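Local coordinates for protein sugar kinase, pfkB family (Thermotoga maritima, PDB 2AJR) that probably phosphorylates a sugar phosphate with ATP, as a possible 1-phosphofructokinase of the pfkB carbohydrate kinase family, at residues D24-I29 with K45-P50; E109-K114 with D264-L269; D273-G278 with A299-A304. All coordinates share one frame; numbering follows the deposited sequence.

Contact 1: residues D24-I29 with K45-P50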
# COMPACT_ATOMS: atom_id res chain seq x y z
N ASP A 24 -3.20 -4.04 -7.80
CA ASP A 24 -2.38 -2.90 -8.14
C ASP A 24 -3.05 -1.68 -7.54
O ASP A 24 -4.20 -1.38 -7.86
CB ASP A 24 -2.27 -2.73 -9.65
CG ASP A 24 -1.24 -3.65 -10.27
OD1 ASP A 24 -0.13 -3.77 -9.69
OD2 ASP A 24 -1.55 -4.25 -11.34
N ARG A 25 -2.34 -0.99 -6.65
CA ARG A 25 -2.77 0.31 -6.19
C ARG A 25 -1.97 1.39 -6.89
O ARG A 25 -0.80 1.62 -6.57
CB ARG A 25 -2.60 0.45 -4.69
CG ARG A 25 -3.04 1.86 -4.19
CD ARG A 25 -3.73 1.82 -2.85
NE ARG A 25 -5.09 1.29 -2.92
CZ ARG A 25 -6.16 1.97 -3.35
NH1 ARG A 25 -6.06 3.23 -3.77
NH2 ARG A 25 -7.34 1.37 -3.35
N GLU A 26 -2.61 2.06 -7.85
CA GLU A 26 -2.02 3.18 -8.57
C GLU A 26 -2.37 4.50 -7.88
O GLU A 26 -3.51 4.75 -7.48
CB GLU A 26 -2.51 3.20 -10.02
CG GLU A 26 -2.34 1.88 -10.83
CD GLU A 26 -3.58 1.56 -11.74
OE1 GLU A 26 -3.70 2.19 -12.83
OE2 GLU A 26 -4.43 0.68 -11.34
N ILE A 27 -1.38 5.35 -7.73
CA ILE A 27 -1.54 6.63 -7.06
C ILE A 27 -0.87 7.64 -7.98
O ILE A 27 0.26 7.42 -8.40
CB ILE A 27 -0.84 6.63 -5.69
CG1 ILE A 27 -1.20 5.37 -4.91
CG2 ILE A 27 -1.20 7.88 -4.89
CD1 ILE A 27 -0.22 5.05 -3.81
N PHE A 28 -1.57 8.73 -8.27
CA PHE A 28 -1.11 9.73 -9.22
C PHE A 28 -0.82 11.02 -8.47
O PHE A 28 -1.71 11.66 -7.97
CB PHE A 28 -2.16 9.93 -10.33
CG PHE A 28 -2.46 8.65 -11.07
CD1 PHE A 28 -1.60 8.19 -12.05
CD2 PHE A 28 -3.56 7.88 -10.72
CE1 PHE A 28 -1.85 6.97 -12.72
CE2 PHE A 28 -3.81 6.65 -11.38
CZ PHE A 28 -2.96 6.20 -12.37
N ILE A 29 0.46 11.33 -8.37
CA ILE A 29 0.95 12.49 -7.63
C ILE A 29 1.92 13.25 -8.52
O ILE A 29 2.97 12.74 -8.92
CB ILE A 29 1.72 12.05 -6.37
CG1 ILE A 29 0.83 11.28 -5.41
CG2 ILE A 29 2.29 13.24 -5.66
CD1 ILE A 29 1.62 10.42 -4.43
N LYS A 45 -7.38 10.39 -8.24
CA LYS A 45 -5.91 10.32 -8.29
C LYS A 45 -5.40 9.02 -7.66
O LYS A 45 -4.22 8.86 -7.38
CB LYS A 45 -5.29 11.55 -7.65
CG LYS A 45 -5.38 12.75 -8.57
CD LYS A 45 -4.90 14.04 -7.94
CE LYS A 45 -5.30 15.25 -8.80
NZ LYS A 45 -5.03 14.98 -10.25
N THR A 46 -6.33 8.10 -7.44
CA THR A 46 -6.00 6.75 -7.07
C THR A 46 -6.88 5.78 -7.85
O THR A 46 -7.98 6.09 -8.27
CB THR A 46 -6.16 6.52 -5.57
OG1 THR A 46 -5.43 5.34 -5.21
CG2 THR A 46 -7.62 6.37 -5.17
N GLN A 47 -6.36 4.58 -8.04
CA GLN A 47 -7.03 3.55 -8.81
C GLN A 47 -6.61 2.22 -8.21
O GLN A 47 -5.45 2.04 -7.83
CB GLN A 47 -6.60 3.62 -10.27
CG GLN A 47 -7.51 2.90 -11.26
CD GLN A 47 -8.83 3.63 -11.47
OE1 GLN A 47 -9.80 3.43 -10.72
NE2 GLN A 47 -8.89 4.47 -12.49
N MSE A 48 -7.54 1.29 -8.13
CA MSE A 48 -7.20 -0.01 -7.61
C MSE A 48 -7.85 -1.09 -8.44
O MSE A 48 -9.03 -1.02 -8.75
CB MSE A 48 -7.62 -0.10 -6.17
CG MSE A 48 -6.85 -1.16 -5.43
SE MSE A 48 -7.94 -2.72 -5.05
CE MSE A 48 -9.32 -2.82 -6.53
N SER A 49 -7.06 -2.09 -8.82
CA SER A 49 -7.55 -3.07 -9.77
C SER A 49 -6.80 -4.37 -9.65
O SER A 49 -5.65 -4.38 -9.24
CB SER A 49 -7.37 -2.52 -11.18
OG SER A 49 -6.00 -2.26 -11.45
N PRO A 50 -7.44 -5.48 -10.05
CA PRO A 50 -6.75 -6.75 -10.19
C PRO A 50 -5.62 -6.68 -11.17
O PRO A 50 -5.76 -6.05 -12.21
CB PRO A 50 -7.83 -7.68 -10.74
CG PRO A 50 -9.08 -7.08 -10.34
CD PRO A 50 -8.85 -5.60 -10.40
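Two flat groups of strand 24-28, the guanidinium of Arg25 and the ring of Phe28, lean against the neighbouring strand from opposite faces of the sheet. Over one face of the guanidinium lies CB of Met48, a selenomethionine, 3.2 Å from Arg25 NH2. Thr46 OG1 sits at the guanidinium edge, close to NH1 but badly angled for a hydrogen bond. CG of Arg25 stands anti to the backbone N (chi1 179°), and later bends in the chain bring its planar end back over the partner strand. Arg25 also makes a cation-pi contact with Phe123 of the second subunit, against which Thr46 packs, while Ile27 packs on Ile108 of that subunit. Phe28 presents the edge of its ring, with CE2 4.3 Å from Gln47 CB, while Lys308 makes a cation-pi contact with the ring.

The backbones form a regular antiparallel ladder. Asp24 with Ser49 and Glu26 with Gln47 are hydrogen-bonded pairs; Arg25 with Met48 and Ile27 with Thr46 are non-hydrogen-bonded ones. Beyond them, Phe28 N donates to Lys45 O at 2.8 Å. Within the chain, strand 46-51 is an outer strand of a four-stranded sheet, consistent with the lid of pfkB-family kinases, and the packing on the second subunit recalls the beta-clasp dimer of ribokinases.

Glu26 O accepts two bonds from opposite faces of its carbonyl plane: Gln47 N at 2.9 Å and Thr46 OG1 at 3.0 Å. On the other face of the sheet the side chains of Glu26 and Gln47 run side by side, their carboxylate and amide planes 50° apart. Ser49 OG adds only a weak bond to Glu26 OE2, at 3.3 Å. The stronger partners of the acids lie elsewhere: Glu26 OE1 accepts from the backbone N of Lys310, whose ammonium makes a salt bridge with Asp24.

Contact 2: residues E109-K114 with D264-L269; sequences EIIDEK and DTSHLL
Ser266, Leu269 and Ile111 bury the most surface where the loop 264-269 faces the end of strand 105-112. Ile111 sets CG2 3.6 Å from Ser266 O and 4.2 Å from Ser266 CB, an apolar branch laid against the serine carbonyl. Just before it, Asp264 OD1 accepts from Ser266 N, an Asx turn, and from Ser266 OG at 2.6 Å, which fixes the hydroxyl within its own loop. At the other end Leu269 crosses Glu109 at about a right angle, its CD2 3.6 Å from Glu109 OE1.

The polar link is made by Glu113, whose extended chain carries OE2 to His267 NE2 at 2.8 Å. The bond is bent (131° at the hydrogen) and uses the anti side of the carboxylate, whose plane is turned 38° from the ring. ND1 donates to Thr305 O, so both ring nitrogens are engaged, which should restrain the imidazole. His267 is one of four magnesium-site residues, with Ala304, Arg307 and Glu309; its side chain lies about 4 Å from the ion.

Ile111 also packs on Phe28 of strand 22-28 and Ile118 of strand 117-122, and Leu269 touches Glu26, so the loop lies against this face of the sheet just before helix 271-286.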
# COMPACT_ATOMS: atom_id res chain seq x y z
N GLU A 109 2.11 1.48 -7.24
CA GLU A 109 2.72 2.23 -8.34
C GLU A 109 2.34 3.70 -8.18
O GLU A 109 1.17 4.05 -8.19
CB GLU A 109 2.27 1.70 -9.70
CG GLU A 109 2.55 0.19 -9.94
CD GLU A 109 1.36 -0.71 -9.55
OE1 GLU A 109 0.23 -0.20 -9.46
OE2 GLU A 109 1.56 -1.93 -9.34
N ILE A 110 3.35 4.54 -7.96
CA ILE A 110 3.17 5.98 -7.87
C ILE A 110 3.61 6.59 -9.20
O ILE A 110 4.74 6.41 -9.63
CB ILE A 110 3.98 6.56 -6.69
CG1 ILE A 110 3.55 5.87 -5.38
CG2 ILE A 110 3.79 8.08 -6.60
CD1 ILE A 110 4.54 5.97 -4.26
N ILE A 111 2.70 7.29 -9.86
CA ILE A 111 2.93 7.77 -11.22
C ILE A 111 2.90 9.28 -11.20
O ILE A 111 1.91 9.86 -10.76
CB ILE A 111 1.89 7.20 -12.17
CG1 ILE A 111 2.07 5.67 -12.24
CG2 ILE A 111 2.01 7.82 -13.53
CD1 ILE A 111 0.99 4.93 -12.99
N ASP A 112 4.02 9.89 -11.60
CA ASP A 112 4.17 11.36 -11.63
C ASP A 112 4.21 11.78 -13.10
O ASP A 112 5.25 11.71 -13.76
CB ASP A 112 5.46 11.78 -10.89
CG ASP A 112 5.69 13.29 -10.88
OD1 ASP A 112 4.97 14.05 -11.58
OD2 ASP A 112 6.61 13.73 -10.15
N GLU A 113 3.06 12.21 -13.61
CA GLU A 113 2.90 12.46 -15.05
C GLU A 113 3.68 13.69 -15.52
O GLU A 113 4.09 13.74 -16.67
CB GLU A 113 1.42 12.63 -15.40
CG GLU A 113 1.00 11.82 -16.63
CD GLU A 113 -0.30 12.29 -17.24
OE1 GLU A 113 -1.06 13.03 -16.57
OE2 GLU A 113 -0.55 11.91 -18.41
N LYS A 114 3.86 14.66 -14.63
CA LYS A 114 4.63 15.86 -14.93
C LYS A 114 6.12 15.54 -15.16
O LYS A 114 6.70 15.97 -16.17
CB LYS A 114 4.48 16.88 -13.80
CG LYS A 114 5.32 18.13 -13.99
CD LYS A 114 5.10 19.14 -12.87
CE LYS A 114 6.26 20.13 -12.78
NZ LYS A 114 6.10 21.06 -11.63
N ASP A 264 5.51 7.56 -23.46
CA ASP A 264 5.55 8.12 -22.11
C ASP A 264 5.89 6.99 -21.14
O ASP A 264 5.07 6.13 -20.84
CB ASP A 264 4.18 8.74 -21.80
CG ASP A 264 4.19 9.62 -20.57
OD1 ASP A 264 4.90 9.26 -19.60
OD2 ASP A 264 3.48 10.66 -20.58
N THR A 265 7.12 7.00 -20.64
CA THR A 265 7.58 5.90 -19.81
C THR A 265 6.83 5.79 -18.48
O THR A 265 6.86 4.75 -17.83
CB THR A 265 9.10 5.98 -19.56
OG1 THR A 265 9.41 7.24 -18.94
CG2 THR A 265 9.85 5.86 -20.88
N SER A 266 6.12 6.85 -18.10
CA SER A 266 5.27 6.81 -16.91
C SER A 266 3.91 6.14 -17.17
O SER A 266 3.21 5.76 -16.23
CB SER A 266 5.08 8.22 -16.33
OG SER A 266 4.24 9.03 -17.14
N HIS A 267 3.54 5.99 -18.44
CA HIS A 267 2.25 5.40 -18.80
C HIS A 267 2.37 3.90 -19.10
O HIS A 267 1.45 3.31 -19.66
CB HIS A 267 1.66 6.10 -20.04
CG HIS A 267 1.26 7.53 -19.81
ND1 HIS A 267 0.60 8.26 -20.77
CD2 HIS A 267 1.39 8.34 -18.74
CE1 HIS A 267 0.37 9.48 -20.31
NE2 HIS A 267 0.83 9.55 -19.07
N LEU A 268 3.47 3.28 -18.70
CA LEU A 268 3.82 1.93 -19.14
C LEU A 268 3.23 0.79 -18.33
O LEU A 268 3.37 -0.38 -18.73
CB LEU A 268 5.34 1.75 -19.10
CG LEU A 268 6.16 2.13 -20.32
CD1 LEU A 268 7.61 2.03 -19.96
CD2 LEU A 268 5.82 1.23 -21.50
N LEU A 269 2.62 1.07 -17.18
CA LEU A 269 2.18 -0.06 -16.36
C LEU A 269 1.20 -0.92 -17.14
O LEU A 269 0.14 -0.45 -17.57
CB LEU A 269 1.52 0.41 -15.08
CG LEU A 269 1.07 -0.75 -14.18
CD1 LEU A 269 2.29 -1.51 -13.61
CD2 LEU A 269 0.18 -0.23 -13.08

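Contact 3: residues D273-G278 with A299-A304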
# COMPACT_ATOMS: atom_id res chain seq x y z
N ASP A 273 1.35 -6.74 -21.12
CA ASP A 273 0.25 -7.70 -21.07
C ASP A 273 -0.76 -7.38 -22.16
O ASP A 273 -1.36 -8.28 -22.75
CB ASP A 273 -0.37 -7.65 -19.67
CG ASP A 273 0.70 -7.80 -18.57
OD1 ASP A 273 1.63 -8.64 -18.74
OD2 ASP A 273 0.66 -7.07 -17.57
N ALA A 274 -0.94 -6.10 -22.46
CA ALA A 274 -1.69 -5.69 -23.65
C ALA A 274 -1.03 -6.30 -24.88
O ALA A 274 -1.71 -6.86 -25.69
CB ALA A 274 -1.76 -4.17 -23.79
N TYR A 275 0.29 -6.18 -24.99
CA TYR A 275 1.05 -6.80 -26.08
C TYR A 275 0.67 -8.26 -26.24
O TYR A 275 0.28 -8.69 -27.32
CB TYR A 275 2.55 -6.69 -25.84
CG TYR A 275 3.38 -6.71 -27.10
CD1 TYR A 275 3.32 -7.78 -27.99
CD2 TYR A 275 4.24 -5.65 -27.41
CE1 TYR A 275 4.08 -7.79 -29.16
CE2 TYR A 275 5.00 -5.66 -28.56
CZ TYR A 275 4.91 -6.73 -29.43
OH TYR A 275 5.66 -6.74 -30.57
N VAL A 276 0.78 -9.02 -25.16
CA VAL A 276 0.50 -10.45 -25.23
C VAL A 276 -0.97 -10.71 -25.59
O VAL A 276 -1.27 -11.57 -26.43
CB VAL A 276 0.90 -11.18 -23.93
CG1 VAL A 276 0.38 -12.62 -23.92
CG2 VAL A 276 2.41 -11.17 -23.82
N ALA A 277 -1.88 -9.95 -24.99
CA ALA A 277 -3.31 -10.11 -25.26
C ALA A 277 -3.64 -9.87 -26.73
O ALA A 277 -4.47 -10.56 -27.32
CB ALA A 277 -4.10 -9.18 -24.41
N GLY A 278 -3.00 -8.87 -27.32
CA GLY A 278 -3.18 -8.58 -28.73
C GLY A 278 -2.76 -9.77 -29.57
O GLY A 278 -3.49 -10.18 -30.46
N ALA A 299 0.88 -2.74 -31.54
CA ALA A 299 -0.19 -1.75 -31.59
C ALA A 299 -0.92 -1.64 -30.25
O ALA A 299 -1.16 -0.53 -29.77
CB ALA A 299 -1.18 -2.09 -32.69
N SER A 300 -1.26 -2.78 -29.64
CA SER A 300 -1.97 -2.77 -28.36
C SER A 300 -1.11 -2.13 -27.27
O SER A 300 -1.59 -1.27 -26.52
CB SER A 300 -2.38 -4.19 -27.94
OG SER A 300 -3.02 -4.87 -29.01
N ALA A 301 0.16 -2.56 -27.21
CA ALA A 301 1.11 -2.02 -26.26
C ALA A 301 1.11 -0.50 -26.37
O ALA A 301 1.01 0.18 -25.36
CB ALA A 301 2.51 -2.58 -26.50
N LEU A 302 1.21 0.02 -27.59
CA LEU A 302 1.23 1.46 -27.78
C LEU A 302 -0.04 2.05 -27.22
O LEU A 302 0.01 3.08 -26.56
CB LEU A 302 1.39 1.86 -29.26
CG LEU A 302 2.84 1.79 -29.79
CD1 LEU A 302 2.89 2.10 -31.26
CD2 LEU A 302 3.77 2.72 -29.01
N ALA A 303 -1.17 1.40 -27.51
CA ALA A 303 -2.48 1.89 -27.07
C ALA A 303 -2.51 1.95 -25.54
O ALA A 303 -2.99 2.92 -24.96
CB ALA A 303 -3.59 1.00 -27.59
N ALA A 304 -1.96 0.93 -24.90
CA ALA A 304 -1.93 0.89 -23.44
C ALA A 304 -1.21 2.10 -22.86
O ALA A 304 -1.60 2.60 -21.80
CB ALA A 304 -1.29 -0.40 -22.95
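This is a close antiparallel packing of two helices, 271-286 and 290-304, which follow one another in the chain as a helical hairpin in the interior of the kinase. Over the segments 273-278 and 299-304 the axes approach to 7.3 Å at 145°, a separation possible because small residues line the interface. Ala274 is central: its CB meets Ala304 CB at 3.9 Å, and its backbone O lies 3.6 Å from Ser300 CB. One turn further along, Gly278 has no side chain to hold the helices apart, and its CA comes within 3.7 Å of Ser300 OG.

Tyr275 closes one flank. With CG anti to the backbone N, its chi1 of -154° places the ring beside the interface, where CD2 touches Ala301 CB at 3.6 Å; Ala294 and Phe298 of helix 290-304 also border the tyrosine, and Lys202 makes a cation-pi contact with it. Helix 271-286 begins at the Gly-Ala-Gly-Asp signature of the family, which in relatives forms the anion hole, whereas helix 290-304 ends at Ala304, a member of the magnesium site.

The chemistry is almost wholly van der Waals. Ser300 OG turns back to Phe296 O in its own helix, so even the hydroxyl contributes to the interface mainly by its size, and between these segments the helices meet by close fit of small side chains rather than by polar bonds.

Along the chain the three contacts come in series. Contacts 1 and 2, with centres 11 Å apart, touch directly: strands 22-28 and 105-112 are neighbours in the four-stranded sheet, joined by a probable hydrogen bond from Ile111 N to Ile27 O. Contact 2 carries this sheet over to the loop that leads into helix 271-286, where contact 3 begins; their centres lie 16 Å apart. Contacts 1 and 3 are 20 Å apart between centres and do not touch. The magnesium site takes His267 from contact 2 and Ala304 from contact 3, together with Arg307 and Glu309; the side chain of Glu309 lies about 4 Å from that of Glu26 in contact 1, so all three contacts border the same region.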